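Local coordinates for periplasmic protein TorT (Vibrio parahaemolyticus, PDB 3O1I) that probably senses a small periplasmic ligand as a type I solute-binding protein and, as in related TorT proteins, passes the signal to a TorS-type sensor kinase, at residues D[196-202]-D[221-227]; D[116-122]-D[156-161]; D[202-206]-D[229-233]; D[183-187]-D[207-211]; D[251-255]-D[272-276]. All blocks are in the same frame, centred on the assembly; numbering follows the deposited sequence.

Contact 1 (D[196-202]-D[221-227]); sequences DYIVGSA and IGLVSVY
V199 and V224 reach each other through different rotations: V199 sets CG1 anti to its carbonyl carbon (chi1 -71°), whereas V224 has CG1 anti to the backbone N (chi1 171°). The two side chains then lie side by side and point the same way, V199 CG1 being 3.2 Å from V224 CB. On the other face of the sheet I198 and I221 cross obliquely, with I198 CG1 3.5 Å from I221 CG2, and L223 runs alongside I198, its CD2 4.0 Å from I198 CB. Between these two layers the backbones are laced in parallel register. G222 N gives to D196 O at 2.8 Å, and the ladder continues with I198 N to G222 O and V224 N to I198 O. G200 N then gives to V224 O at 3.1 Å, and a weak bond from V226 N to G200 O closes the series. Strands 197-200 and 222-225, only 17° from parallel, are the two ends of a beta-alpha-beta unit whose crossover is helix 202-214; the second of them is the outermost strand of its four-stranded sheet within this chain. L126 of helix 116-127 covers V199 and V224, while A208, I209 and L212 of the crossover helix pack against L223. The Y197 ring brings its edge to the G222 carbonyl, and its OH bonds to H130. At the C-terminal ends of the strands Y227 lays one ring face over A202 CA, and S225 OG gives to Y227 O at 2.9 Å, bracing the turn that carries the ring. S201, the N-cap of helix 202-214, accepts from A204 N.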
# COMPACT_ATOMS: atom_id res chain seq x y z
N ASP D 196 -38.07 3.65 9.12
CA ASP D 196 -38.44 2.98 10.36
C ASP D 196 -37.49 1.79 10.56
O ASP D 196 -36.85 1.67 11.61
CB ASP D 196 -39.88 2.48 10.27
CG ASP D 196 -40.88 3.61 10.24
OD1 ASP D 196 -40.98 4.33 11.25
OD2 ASP D 196 -41.57 3.78 9.21
N TYR D 197 -37.41 0.93 9.54
CA TYR D 197 -36.55 -0.25 9.57
C TYR D 197 -35.58 -0.30 8.40
O TYR D 197 -35.80 0.33 7.36
CB TYR D 197 -37.37 -1.55 9.51
CG TYR D 197 -38.40 -1.73 10.59
CD1 TYR D 197 -39.76 -1.64 10.29
CD2 TYR D 197 -38.02 -2.02 11.89
CE1 TYR D 197 -40.72 -1.85 11.28
CE2 TYR D 197 -38.97 -2.22 12.89
CZ TYR D 197 -40.31 -2.14 12.58
OH TYR D 197 -41.25 -2.37 13.56
N ILE D 198 -34.51 -1.06 8.59
CA ILE D 198 -33.50 -1.29 7.57
C ILE D 198 -33.34 -2.81 7.49
O ILE D 198 -32.99 -3.46 8.48
CB ILE D 198 -32.10 -0.71 7.92
CG1 ILE D 198 -32.15 0.80 8.09
CG2 ILE D 198 -31.13 -1.03 6.79
CD1 ILE D 198 -30.81 1.36 8.56
N VAL D 199 -33.62 -3.37 6.32
CA VAL D 199 -33.45 -4.80 6.12
C VAL D 199 -32.35 -4.97 5.08
O VAL D 199 -32.51 -4.56 3.93
CB VAL D 199 -34.74 -5.49 5.64
CG1 VAL D 199 -35.74 -5.52 6.76
CG2 VAL D 199 -35.33 -4.76 4.45
N GLY D 200 -31.24 -5.56 5.50
CA GLY D 200 -30.15 -5.76 4.56
C GLY D 200 -29.23 -6.91 4.90
O GLY D 200 -29.55 -7.75 5.75
N SER D 201 -28.08 -6.96 4.24
CA SER D 201 -27.10 -8.01 4.45
C SER D 201 -26.53 -7.98 5.85
O SER D 201 -26.67 -6.99 6.57
CB SER D 201 -25.95 -7.85 3.47
OG SER D 201 -25.39 -6.56 3.60
N ALA D 202 -25.88 -9.05 6.25
CA ALA D 202 -25.32 -9.06 7.58
C ALA D 202 -24.29 -7.94 7.61
O ALA D 202 -24.04 -7.35 8.66
CB ALA D 202 -24.65 -10.39 7.89
N ILE D 221 -34.45 3.33 14.50
CA ILE D 221 -34.49 2.53 13.29
C ILE D 221 -34.25 1.07 13.67
O ILE D 221 -33.28 0.74 14.34
CB ILE D 221 -33.41 2.99 12.29
CG1 ILE D 221 -33.74 4.39 11.79
CG2 ILE D 221 -33.33 2.03 11.11
CD1 ILE D 221 -32.72 4.95 10.84
N GLY D 222 -35.17 0.19 13.26
CA GLY D 222 -35.04 -1.22 13.58
C GLY D 222 -34.28 -1.99 12.52
O GLY D 222 -34.57 -1.86 11.33
N LEU D 223 -33.31 -2.80 12.96
CA LEU D 223 -32.47 -3.59 12.05
C LEU D 223 -32.92 -5.04 11.85
O LEU D 223 -33.07 -5.80 12.81
CB LEU D 223 -31.02 -3.56 12.55
CG LEU D 223 -30.52 -2.15 12.89
CD1 LEU D 223 -29.06 -2.22 13.32
CD2 LEU D 223 -30.72 -1.24 11.68
N VAL D 224 -33.11 -5.42 10.59
CA VAL D 224 -33.54 -6.76 10.22
C VAL D 224 -32.57 -7.32 9.18
O VAL D 224 -32.50 -6.82 8.05
CB VAL D 224 -34.97 -6.72 9.64
CG1 VAL D 224 -35.35 -8.06 9.04
CG2 VAL D 224 -35.95 -6.33 10.72
N SER D 225 -31.85 -8.38 9.56
CA SER D 225 -30.87 -9.06 8.70
C SER D 225 -31.54 -10.01 7.71
O SER D 225 -32.65 -10.48 7.95
CB SER D 225 -29.91 -9.86 9.58
OG SER D 225 -28.55 -9.60 9.25
N VAL D 226 -30.86 -10.31 6.60
CA VAL D 226 -31.42 -11.25 5.62
C VAL D 226 -30.70 -12.59 5.78
O VAL D 226 -31.01 -13.56 5.07
CB VAL D 226 -31.26 -10.72 4.19
CG1 VAL D 226 -31.95 -11.65 3.20
CG2 VAL D 226 -31.87 -9.35 4.09
N TYR D 227 -29.75 -12.64 6.71
CA TYR D 227 -29.00 -13.86 7.05
C TYR D 227 -28.20 -13.59 8.32
O TYR D 227 -28.19 -12.47 8.81
CB TYR D 227 -28.10 -14.33 5.88
CG TYR D 227 -26.91 -13.46 5.52
CD1 TYR D 227 -25.67 -13.64 6.15
CD2 TYR D 227 -27.01 -12.46 4.54
CE1 TYR D 227 -24.56 -12.86 5.80
CE2 TYR D 227 -25.91 -11.68 4.19
CZ TYR D 227 -24.69 -11.88 4.83
OH TYR D 227 -23.61 -11.06 4.56

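Contact 2 (D[116-122]-D[156-161]); sequences YWMGYEA and TGFYEA
Glycine-mediated close packing joins two helices here: the axes of segments 116-122 and 156-161, which lie on helices 116-127 and 152-163, approach to 6.4 Å at 34°, with G119 and G157 at the meeting point. Without a side chain on either glycine, main chain meets main chain: G157 CA approaches Y116 O at 3.2 Å, F158 CA approaches G119 O at 3.1 Å and Y120 CA approaches G157 O at 3.4 Å. All three are CA-H...O contacts. The helices are neighbours on one side of the parallel sheet that forms the core of this lobe in the periplasmic-binding fold; A122 CB lies 4.3 Å from F158 CD1, and F158 continues down to V199 of the sheet. Two tyrosines one turn apart reach across to the second helix. Y116 and Y120 both swing CG anti to the backbone N (chi1 174° and -165°), a setting that carries each ring over to the partner. The Y116 ring lies flat over G157, whose CA makes a CH-pi contact 3.6 Å from the centroid, and T156 CG2 meets the same ring at its edge. Y120 receives the A161 methyl squarely over its centre, CB standing 3.4 Å from the centroid, while W117 lies against the opposite face, offset toward the rim. E160 bends at chi2 and passes at a slant across Y116, so that its aliphatic CB and CG run by the Y116 hydroxyl. Elsewhere on helix 116-127, M118 packs on Y227 and P245.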
# COMPACT_ATOMS: atom_id res chain seq x y z
N TYR D 116 -34.84 -17.67 -1.08
CA TYR D 116 -36.18 -17.11 -1.19
C TYR D 116 -36.83 -17.13 0.19
O TYR D 116 -37.48 -16.17 0.59
CB TYR D 116 -37.03 -17.96 -2.14
CG TYR D 116 -38.48 -17.56 -2.24
CD1 TYR D 116 -38.92 -16.72 -3.25
CD2 TYR D 116 -39.43 -18.05 -1.32
CE1 TYR D 116 -40.27 -16.37 -3.36
CE2 TYR D 116 -40.77 -17.70 -1.41
CZ TYR D 116 -41.18 -16.86 -2.44
OH TYR D 116 -42.50 -16.51 -2.58
N TRP D 117 -36.63 -18.23 0.90
CA TRP D 117 -37.20 -18.41 2.23
C TRP D 117 -36.41 -17.72 3.33
O TRP D 117 -36.70 -17.87 4.51
CB TRP D 117 -37.36 -19.92 2.54
CG TRP D 117 -38.27 -20.60 1.55
CD1 TRP D 117 -37.91 -21.26 0.41
CD2 TRP D 117 -39.70 -20.54 1.55
NE1 TRP D 117 -39.02 -21.60 -0.32
CE2 TRP D 117 -40.14 -21.17 0.36
CE3 TRP D 117 -40.65 -20.01 2.42
CZ2 TRP D 117 -41.49 -21.28 0.03
CZ3 TRP D 117 -41.99 -20.12 2.09
CH2 TRP D 117 -42.40 -20.75 0.90
N MET D 118 -35.39 -16.96 2.93
CA MET D 118 -34.60 -16.20 3.89
C MET D 118 -35.19 -14.79 3.85
O MET D 118 -35.39 -14.14 4.88
CB MET D 118 -33.13 -16.19 3.47
CG MET D 118 -32.45 -17.54 3.53
SD MET D 118 -31.97 -18.01 5.20
CE MET D 118 -30.83 -16.69 5.64
N GLY D 119 -35.49 -14.33 2.64
CA GLY D 119 -36.09 -13.03 2.47
C GLY D 119 -37.52 -13.12 2.98
O GLY D 119 -38.04 -12.18 3.60
N TYR D 120 -38.15 -14.26 2.73
CA TYR D 120 -39.52 -14.47 3.19
C TYR D 120 -39.54 -14.45 4.71
O TYR D 120 -40.30 -13.71 5.32
CB TYR D 120 -40.05 -15.82 2.70
CG TYR D 120 -41.56 -15.94 2.83
CD1 TYR D 120 -42.40 -15.53 1.80
CD2 TYR D 120 -42.14 -16.42 4.02
CE1 TYR D 120 -43.79 -15.59 1.94
CE2 TYR D 120 -43.52 -16.49 4.16
CZ TYR D 120 -44.34 -16.07 3.12
OH TYR D 120 -45.70 -16.12 3.26
N GLU D 121 -38.68 -15.25 5.31
CA GLU D 121 -38.62 -15.28 6.76
C GLU D 121 -38.42 -13.89 7.35
O GLU D 121 -38.89 -13.61 8.45
CB GLU D 121 -37.48 -16.19 7.23
CG GLU D 121 -37.95 -17.55 7.76
CD GLU D 121 -38.84 -17.42 9.00
OE1 GLU D 121 -38.40 -16.79 9.99
OE2 GLU D 121 -39.96 -17.96 8.97
N ALA D 122 -37.75 -13.02 6.61
CA ALA D 122 -37.48 -11.66 7.08
C ALA D 122 -38.69 -10.75 6.92
O ALA D 122 -39.02 -9.97 7.82
CB ALA D 122 -36.30 -11.09 6.34
N THR D 156 -37.78 -11.25 -4.24
CA THR D 156 -39.09 -11.86 -4.41
C THR D 156 -39.51 -12.60 -3.14
O THR D 156 -40.68 -12.60 -2.78
CB THR D 156 -39.12 -12.82 -5.62
OG1 THR D 156 -38.88 -12.07 -6.82
CG2 THR D 156 -40.47 -13.51 -5.73
N GLY D 157 -38.54 -13.22 -2.48
CA GLY D 157 -38.83 -13.91 -1.24
C GLY D 157 -39.34 -12.89 -0.24
O GLY D 157 -40.45 -13.01 0.27
N PHE D 158 -38.53 -11.86 0.02
CA PHE D 158 -38.90 -10.79 0.94
C PHE D 158 -40.19 -10.12 0.48
O PHE D 158 -41.10 -9.90 1.27
CB PHE D 158 -37.81 -9.72 1.01
CG PHE D 158 -38.19 -8.53 1.85
CD1 PHE D 158 -37.99 -8.55 3.24
CD2 PHE D 158 -38.79 -7.41 1.28
CE1 PHE D 158 -38.38 -7.47 4.02
CE2 PHE D 158 -39.18 -6.33 2.05
CZ PHE D 158 -38.98 -6.36 3.43
N TYR D 159 -40.24 -9.79 -0.80
CA TYR D 159 -41.41 -9.14 -1.37
C TYR D 159 -42.73 -9.84 -1.05
O TYR D 159 -43.67 -9.21 -0.59
CB TYR D 159 -41.25 -8.96 -2.88
CG TYR D 159 -40.80 -7.57 -3.26
CD1 TYR D 159 -39.56 -7.07 -2.85
CD2 TYR D 159 -41.63 -6.73 -4.01
CE1 TYR D 159 -39.17 -5.76 -3.16
CE2 TYR D 159 -41.24 -5.42 -4.33
CZ TYR D 159 -40.01 -4.95 -3.90
OH TYR D 159 -39.63 -3.66 -4.21
N GLU D 160 -42.79 -11.15 -1.29
CA GLU D 160 -44.00 -11.92 -1.03
C GLU D 160 -44.49 -11.78 0.40
O GLU D 160 -45.59 -11.32 0.65
CB GLU D 160 -43.79 -13.40 -1.34
CG GLU D 160 -43.53 -13.72 -2.81
CD GLU D 160 -44.58 -13.15 -3.75
OE1 GLU D 160 -45.76 -13.03 -3.34
OE2 GLU D 160 -44.23 -12.83 -4.91
N ALA D 161 -43.65 -12.20 1.34
CA ALA D 161 -43.99 -12.14 2.75
C ALA D 161 -44.39 -10.75 3.24
O ALA D 161 -44.96 -10.61 4.32
CB ALA D 161 -42.82 -12.66 3.58

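Contact 3 (D[202-206]-D[229-233]); sequences AVAIE and SHGVY
A202 and V232 form the apolar part of the contact. V232 CG2, anti to its carbonyl carbon, enters between the first turns of the two helices and touches A202 CB at 3.5 Å; its other neighbour is I205, with CG2 of V232 to CG2 of I205 at 3.8 Å. I205 carries the packing on to L223 and S225 of strand 222-225. Polar groups gather at the start of helix 230-236, an end that also reaches the chain of another protein. S229 is its N-cap: with chi1 62°, OG lies between the backbone N and the carbonyl carbon and accepts from V232 N at 3.3 Å in a nearly straight bond (168°). The same OG rests against the A202 methyl. E206 extends beyond CG across the contact and brings OE2 to 3.4 Å from G231 CA and 3.7 Å from S229 OG, an approach without a hydrogen bond. The helix N-terminus near OE2 may favour the charged form of E206, whereas A202 O, an acceptor 3.2 Å from E206 OE1, would oppose it, so the balance stays open.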
# COMPACT_ATOMS: atom_id res chain seq x y z
N ALA D 202 -25.88 -9.05 6.25
CA ALA D 202 -25.32 -9.06 7.58
C ALA D 202 -24.29 -7.94 7.61
O ALA D 202 -24.04 -7.35 8.66
CB ALA D 202 -24.65 -10.39 7.89
N VAL D 203 -23.72 -7.65 6.45
CA VAL D 203 -22.72 -6.60 6.31
C VAL D 203 -23.42 -5.27 6.60
O VAL D 203 -23.04 -4.55 7.52
CB VAL D 203 -22.10 -6.61 4.86
CG1 VAL D 203 -21.21 -5.38 4.63
CG2 VAL D 203 -21.29 -7.88 4.67
N ALA D 204 -24.45 -4.97 5.82
CA ALA D 204 -25.17 -3.73 6.03
C ALA D 204 -25.55 -3.57 7.51
O ALA D 204 -25.10 -2.63 8.17
CB ALA D 204 -26.42 -3.71 5.16
N ILE D 205 -26.36 -4.50 8.02
CA ILE D 205 -26.80 -4.45 9.40
C ILE D 205 -25.65 -4.24 10.37
O ILE D 205 -25.74 -3.38 11.23
CB ILE D 205 -27.64 -5.72 9.80
CG1 ILE D 205 -29.13 -5.46 9.53
CG2 ILE D 205 -27.45 -6.07 11.29
CD1 ILE D 205 -29.50 -5.34 8.07
N GLU D 206 -24.56 -5.00 10.26
CA GLU D 206 -23.45 -4.79 11.19
C GLU D 206 -23.03 -3.31 11.25
O GLU D 206 -22.81 -2.75 12.33
CB GLU D 206 -22.25 -5.64 10.80
CG GLU D 206 -22.40 -7.11 11.10
CD GLU D 206 -21.25 -7.91 10.53
OE1 GLU D 206 -20.98 -7.78 9.32
OE2 GLU D 206 -20.62 -8.68 11.29
N SER D 229 -24.66 -13.80 10.98
CA SER D 229 -23.21 -13.71 11.05
C SER D 229 -22.83 -13.45 12.50
O SER D 229 -23.66 -13.02 13.28
CB SER D 229 -22.70 -12.57 10.16
OG SER D 229 -23.17 -11.29 10.57
N HIS D 230 -21.59 -13.71 12.87
CA HIS D 230 -21.18 -13.50 14.25
C HIS D 230 -21.46 -12.09 14.74
O HIS D 230 -21.50 -11.84 15.94
CB HIS D 230 -19.69 -13.80 14.42
CG HIS D 230 -19.31 -15.21 14.09
ND1 HIS D 230 -18.63 -16.03 14.97
CD2 HIS D 230 -19.50 -15.94 12.97
CE1 HIS D 230 -18.41 -17.20 14.40
NE2 HIS D 230 -18.93 -17.18 13.18
N GLY D 231 -21.63 -11.16 13.81
CA GLY D 231 -21.89 -9.79 14.20
C GLY D 231 -23.36 -9.56 14.40
O GLY D 231 -23.77 -8.97 15.40
N VAL D 232 -24.15 -10.01 13.43
CA VAL D 232 -25.60 -9.88 13.50
C VAL D 232 -26.13 -10.67 14.70
O VAL D 232 -27.15 -10.33 15.27
CB VAL D 232 -26.27 -10.38 12.20
CG1 VAL D 232 -27.78 -10.38 12.35
CG2 VAL D 232 -25.87 -9.47 11.04
N TYR D 233 -25.41 -11.72 15.08
CA TYR D 233 -25.78 -12.53 16.23
C TYR D 233 -25.59 -11.70 17.50
O TYR D 233 -26.55 -11.50 18.25
CB TYR D 233 -24.94 -13.80 16.33
CG TYR D 233 -25.12 -14.55 17.63
CD1 TYR D 233 -26.29 -15.28 17.90
CD2 TYR D 233 -24.13 -14.52 18.61
CE1 TYR D 233 -26.47 -15.95 19.11
CE2 TYR D 233 -24.29 -15.18 19.82
CZ TYR D 233 -25.45 -15.90 20.07
OH TYR D 233 -25.56 -16.55 21.28

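Contact 4 (D[183-187]-D[207-211]); sequences RNLVQ and AAISE
A207 opens the contact, its CB resting against the backbone of the facing helix at 4.0 Å from R183 CA. One residue on, A208 meets V186, whose CG1 and CG2 are both near its CB: with CG1 anti to the backbone N, V186 sets that methyl 3.9 Å from A208 CA and 4.1 Å from A208 CB. S210 turns its OG to a backbone atom of the other protein in the complex rather than to helix 179-192. E211 then does the polar work. Its chain bends at chi2 (-55°), which lets CB stay on V186 while the carboxylate reaches two donors, one per oxygen. Q187 NE2 gives to E211 OE1 at 3.2 Å; the acceptor lies in the amide plane, but the donor stands well above the carboxylate plane, the two planes being 56° apart. R183 NE meets E211 OE2 at 3.2 Å in a salt bridge whose hydrogen bond is weak and bent; the two side chains cross at about a right angle, with guanidinium and carboxylate planes turned 65°. R183 has further partners, E180 on NH1 and, on NH2, an acidic side chain of the other protein. Within the fold, helices 179-192 and 202-214 lead into strands 197-200 and 222-225 and pack as neighbours on one face of the parallel sheet, the layered alpha-beta arrangement of a Rossmann-like lobe in type I periplasmic binding proteins.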
# COMPACT_ATOMS: atom_id res chain seq x y z
N ARG D 183 -21.76 0.96 4.76
CA ARG D 183 -21.82 1.99 5.79
C ARG D 183 -22.32 3.25 5.13
O ARG D 183 -23.23 3.91 5.61
CB ARG D 183 -20.44 2.27 6.40
CG ARG D 183 -20.47 3.43 7.39
CD ARG D 183 -19.10 3.76 7.96
NE ARG D 183 -18.76 2.95 9.13
CZ ARG D 183 -18.42 1.67 9.09
NH1 ARG D 183 -18.36 1.04 7.92
NH2 ARG D 183 -18.11 1.03 10.20
N ASN D 184 -21.69 3.57 4.00
CA ASN D 184 -22.04 4.74 3.22
C ASN D 184 -23.53 4.65 2.85
O ASN D 184 -24.25 5.65 2.89
CB ASN D 184 -21.17 4.79 1.96
CG ASN D 184 -21.48 5.99 1.09
OD1 ASN D 184 -21.20 7.13 1.45
ND2 ASN D 184 -22.08 5.72 -0.07
N LEU D 185 -23.99 3.45 2.51
CA LEU D 185 -25.39 3.27 2.16
C LEU D 185 -26.32 3.44 3.35
O LEU D 185 -27.46 3.90 3.22
CB LEU D 185 -25.60 1.88 1.55
CG LEU D 185 -25.22 1.75 0.08
CD1 LEU D 185 -25.69 0.40 -0.45
CD2 LEU D 185 -25.86 2.89 -0.71
N VAL D 186 -25.84 3.06 4.53
CA VAL D 186 -26.63 3.17 5.73
C VAL D 186 -26.76 4.64 6.09
O VAL D 186 -27.86 5.13 6.37
CB VAL D 186 -25.98 2.40 6.90
CG1 VAL D 186 -26.61 2.81 8.21
CG2 VAL D 186 -26.15 0.90 6.70
N GLN D 187 -25.62 5.34 6.08
CA GLN D 187 -25.56 6.76 6.41
C GLN D 187 -26.55 7.53 5.57
O GLN D 187 -27.32 8.34 6.09
CB GLN D 187 -24.16 7.33 6.19
CG GLN D 187 -23.05 6.56 6.90
CD GLN D 187 -21.66 7.10 6.59
OE1 GLN D 187 -21.40 7.57 5.46
NE2 GLN D 187 -20.76 7.03 7.57
N ALA D 207 -22.91 -2.69 10.07
CA ALA D 207 -22.54 -1.29 9.92
C ALA D 207 -23.62 -0.41 10.55
O ALA D 207 -23.31 0.53 11.28
CB ALA D 207 -22.38 -0.93 8.42
N ALA D 208 -24.89 -0.72 10.26
CA ALA D 208 -26.00 0.03 10.82
C ALA D 208 -25.92 0.05 12.35
O ALA D 208 -26.22 1.06 12.99
CB ALA D 208 -27.32 -0.56 10.36
N ILE D 209 -25.51 -1.06 12.95
CA ILE D 209 -25.40 -1.11 14.40
C ILE D 209 -24.47 -0.02 14.90
O ILE D 209 -24.79 0.68 15.86
CB ILE D 209 -24.87 -2.48 14.89
CG1 ILE D 209 -25.86 -3.58 14.49
CG2 ILE D 209 -24.66 -2.45 16.41
CD1 ILE D 209 -25.34 -4.97 14.73
N SER D 210 -23.31 0.16 14.27
CA SER D 210 -22.41 1.20 14.74
C SER D 210 -22.85 2.58 14.30
O SER D 210 -22.63 3.57 15.01
CB SER D 210 -20.99 0.94 14.25
OG SER D 210 -20.40 -0.08 15.01
N GLU D 211 -23.47 2.65 13.13
CA GLU D 211 -23.92 3.92 12.60
C GLU D 211 -25.10 4.50 13.35
O GLU D 211 -25.18 5.70 13.51
CB GLU D 211 -24.22 3.80 11.11
CG GLU D 211 -22.95 3.60 10.25
CD GLU D 211 -21.92 4.70 10.48
OE1 GLU D 211 -22.20 5.86 10.12
OE2 GLU D 211 -20.82 4.42 11.01

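Contact 5 (D[251-255]-D[272-276]); sequences QQGRL and QASPI
L255 spreads its two methyls around the A273 side chain: CD2 lies 3.2 Å and CD1 3.3 Å from A273 CB. With CG anti to the backbone N (chi1 172°), the leucine points its branch toward the loop that runs alongside helix 249-263. CD2 of L255 also lies 4.0 Å from P275 CD. One turn earlier in the helix the proline ring has two more neighbours. Q252 crosses it at about a right angle, its CG 4.1 Å from P275 CD, so the aliphatic part of the glutamine serves as packing surface. Q251, extended beyond CG, slides past the ring in the opposite direction and leaves OE1 3.6 Å from P275 CB, a van der Waals approach. Next along the loop, the carbonyl of I276 accepts from K248 NZ. The contact is therefore apolar at its centre and lies at the surface; V111 also touches L255 and Q252, and V113 touches P275. Helix 249-263 belongs to the lobe of the five-stranded sheet, and the loop leads into strand 278-280, paired antiparallel with 244-246; residues 111 and 113 follow strand 107-110 on the way to the other lobe. Such a meeting of chain segments is consistent with the interlobe connection of type I periplasmic binding proteins.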
# COMPACT_ATOMS: atom_id res chain seq x y z
N GLN D 251 -23.79 -26.41 9.94
CA GLN D 251 -24.43 -27.65 9.52
C GLN D 251 -24.44 -27.78 8.00
O GLN D 251 -24.32 -28.90 7.49
CB GLN D 251 -25.87 -27.70 10.04
CG GLN D 251 -26.67 -28.88 9.53
CD GLN D 251 -27.98 -29.04 10.27
OE1 GLN D 251 -28.91 -28.25 10.10
NE2 GLN D 251 -28.05 -30.06 11.12
N GLN D 252 -24.59 -26.66 7.29
CA GLN D 252 -24.62 -26.68 5.83
C GLN D 252 -23.30 -27.25 5.33
O GLN D 252 -23.22 -27.77 4.22
CB GLN D 252 -24.84 -25.27 5.27
CG GLN D 252 -25.61 -25.29 3.97
CD GLN D 252 -26.12 -23.92 3.56
OE1 GLN D 252 -26.59 -23.15 4.40
NE2 GLN D 252 -26.07 -23.62 2.27
N GLY D 253 -22.28 -27.15 6.18
CA GLY D 253 -20.98 -27.68 5.83
C GLY D 253 -20.97 -29.18 6.04
O GLY D 253 -20.67 -29.95 5.12
N ARG D 254 -21.31 -29.60 7.26
CA ARG D 254 -21.36 -31.01 7.63
C ARG D 254 -22.11 -31.78 6.55
O ARG D 254 -21.68 -32.84 6.11
CB ARG D 254 -22.07 -31.19 8.97
CG ARG D 254 -21.33 -30.61 10.17
CD ARG D 254 -22.24 -30.58 11.41
NE ARG D 254 -21.56 -30.09 12.61
CZ ARG D 254 -20.59 -30.75 13.24
NH1 ARG D 254 -20.17 -31.92 12.77
NH2 ARG D 254 -20.03 -30.24 14.33
N LEU D 255 -23.22 -31.22 6.11
CA LEU D 255 -24.02 -31.84 5.07
C LEU D 255 -23.20 -32.23 3.84
O LEU D 255 -23.26 -33.38 3.39
CB LEU D 255 -25.18 -30.91 4.70
CG LEU D 255 -26.09 -31.22 3.51
CD1 LEU D 255 -26.34 -32.71 3.39
CD2 LEU D 255 -27.40 -30.45 3.68
N GLN D 272 -30.31 -34.01 -2.92
CA GLN D 272 -30.43 -32.56 -2.87
C GLN D 272 -30.84 -32.12 -1.46
O GLN D 272 -32.02 -31.87 -1.20
CB GLN D 272 -31.46 -32.07 -3.88
CG GLN D 272 -31.30 -32.66 -5.27
CD GLN D 272 -32.20 -31.99 -6.29
OE1 GLN D 272 -33.22 -31.39 -5.94
NE2 GLN D 272 -31.83 -32.10 -7.56
N ALA D 273 -29.86 -32.05 -0.57
CA ALA D 273 -30.12 -31.65 0.81
C ALA D 273 -30.08 -30.13 1.03
O ALA D 273 -29.52 -29.38 0.22
CB ALA D 273 -29.13 -32.34 1.72
N SER D 274 -30.67 -29.70 2.14
CA SER D 274 -30.76 -28.29 2.50
C SER D 274 -31.37 -28.15 3.90
O SER D 274 -32.54 -28.46 4.09
CB SER D 274 -31.63 -27.55 1.48
OG SER D 274 -32.87 -28.20 1.27
N PRO D 275 -30.59 -27.67 4.88
CA PRO D 275 -31.13 -27.52 6.24
C PRO D 275 -32.38 -26.66 6.26
O PRO D 275 -32.75 -26.04 5.25
CB PRO D 275 -29.98 -26.86 7.00
CG PRO D 275 -28.77 -27.24 6.22
CD PRO D 275 -29.26 -27.07 4.80
N ILE D 276 -33.03 -26.62 7.41
CA ILE D 276 -34.25 -25.85 7.55
C ILE D 276 -33.95 -24.52 8.21
O ILE D 276 -33.37 -24.47 9.30
CB ILE D 276 -35.32 -26.62 8.36
CG1 ILE D 276 -36.55 -25.73 8.59
CG2 ILE D 276 -34.71 -27.12 9.67
CD1 ILE D 276 -37.73 -26.43 9.25

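Overall arrangement
Contacts 1 to 4 lie in the lobe built on the four-stranded parallel sheet; contact 5 sits across the molecule, its centre about 25 Å from that of contact 1 and about 32 Å from that of contact 4. Contact 2 comes first in the chain and packs on one face of the sheet, while contacts 3 and 4 share helix 202-214 on the other; contact 1, the sheet edge between them, touches all three and shares A202 with contact 3. The segments of contacts 1, 3 and 4 interleave along the chain, consistent with beta-alpha-beta winding. Contact 5 follows last. Contacts 3 and 4 also reach the chain of another protein, so this side of the lobe forms part of the interface.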